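Local coordinates for protein putative tetR-family transcriptional regulator (Streptomyces coelicolor, PDB 3FIW) that probably binds cis-regulatory DNA as a TetR-family transcriptional regulator, most likely a repressor, through an N-terminal helix-turn-helix domain, at residues 24-27 against 28-31. Sequence-based numbering, arbitrary orientation.
Sequences KMNR and ETVI
The first turn of helix 27-41, which opens the TetR-type DNA-binding domain, is started by N26 at the N-cap. Two backbone bonds set the turn. V30 N donates to N26 O at 3.1 Å. I31 N donates to R27 O at 3.0 Å. The N26 side chain crosses T29 at about a right angle. N26 CB lies 3.1 Å from T29 OG1. With CG anti to the backbone N (chi1 -179°), the N26 amide carbon CG lies 3.3 Å from T29 OG1. The other branch of T29, its methyl CG2, meets the selenomethionine methyl, M25 CE, at 3.5 Å. The M25 chain bends at chi2 and chi3, and this brings CE and SE each to 4.1 Å from V30 CG2, the two side chains crossing at about a right angle. R27 runs obliquely past I31, with R27 NH2 3.3 Å from I31 CD1. An alanine in place of N26 would probably leave T29 OG1 without the amide group beside it and the N-cap without its polar side chain. M25 and V30 both reach L55 of helix 48-55, within the predicted helix-turn-helix. R27 and I31 pack on F66 and on A75 of helix 69-79.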
# COMPACT_ATOMS: atom_id res chain seq x y z
N LYS A 24 -4.55 -0.34 36.92
CA LYS A 24 -4.35 1.15 36.89
C LYS A 24 -4.52 1.80 35.52
O LYS A 24 -3.75 1.52 34.56
CB LYS A 24 -2.99 1.53 37.46
CG LYS A 24 -3.03 1.94 38.90
CD LYS A 24 -1.64 1.93 39.44
CE LYS A 24 -1.54 2.76 40.68
NZ LYS A 24 -0.09 2.85 40.99
N MSE A 25 -5.50 2.72 35.45
CA MSE A 25 -5.84 3.38 34.18
C MSE A 25 -4.92 4.53 33.77
O MSE A 25 -4.64 5.45 34.54
CB MSE A 25 -7.32 3.77 34.12
CG MSE A 25 -8.21 2.55 33.93
SE MSE A 25 -8.10 1.76 32.15
CE MSE A 25 -6.32 0.92 32.10
N ASN A 26 -4.49 4.48 32.52
CA ASN A 26 -3.25 5.09 32.09
C ASN A 26 -3.38 5.11 30.57
O ASN A 26 -3.91 4.15 29.98
CB ASN A 26 -2.15 4.16 32.62
CG ASN A 26 -0.76 4.61 32.30
OD1 ASN A 26 0.17 4.38 33.09
ND2 ASN A 26 -0.56 5.18 31.11
N ARG A 27 -2.98 6.20 29.91
CA ARG A 27 -3.11 6.27 28.45
C ARG A 27 -2.27 5.19 27.73
O ARG A 27 -2.82 4.39 26.96
CB ARG A 27 -2.79 7.67 27.93
CG ARG A 27 -2.93 7.82 26.44
CD ARG A 27 -2.63 9.25 26.02
NE ARG A 27 -3.53 9.68 24.94
CZ ARG A 27 -3.27 9.58 23.63
NH1 ARG A 27 -4.18 10.01 22.76
NH2 ARG A 27 -2.12 9.08 23.16
N GLU A 28 -0.97 5.15 28.01
CA GLU A 28 -0.03 4.18 27.36
C GLU A 28 -0.50 2.71 27.47
O GLU A 28 -0.47 1.97 26.49
CB GLU A 28 1.43 4.35 27.85
CG GLU A 28 1.59 4.46 29.39
CD GLU A 28 3.02 4.81 29.87
OE1 GLU A 28 3.45 4.21 30.89
OE2 GLU A 28 3.69 5.68 29.24
N THR A 29 -0.96 2.35 28.67
CA THR A 29 -1.69 1.14 29.01
C THR A 29 -2.88 0.86 28.13
O THR A 29 -3.07 -0.25 27.70
CB THR A 29 -2.24 1.27 30.48
OG1 THR A 29 -1.13 1.51 31.33
CG2 THR A 29 -3.08 0.04 30.98
N VAL A 30 -3.75 1.85 27.95
CA VAL A 30 -4.92 1.64 27.09
C VAL A 30 -4.47 1.34 25.66
O VAL A 30 -5.00 0.42 25.03
CB VAL A 30 -5.91 2.81 27.16
CG1 VAL A 30 -6.98 2.69 26.10
CG2 VAL A 30 -6.57 2.84 28.53
N ILE A 31 -3.50 2.11 25.18
CA ILE A 31 -3.03 2.03 23.82
C ILE A 31 -2.34 0.69 23.59
O ILE A 31 -2.47 0.10 22.53
CB ILE A 31 -2.08 3.24 23.46
CG1 ILE A 31 -2.85 4.56 23.44
CG2 ILE A 31 -1.43 3.03 22.11
CD1 ILE A 31 -1.99 5.84 23.63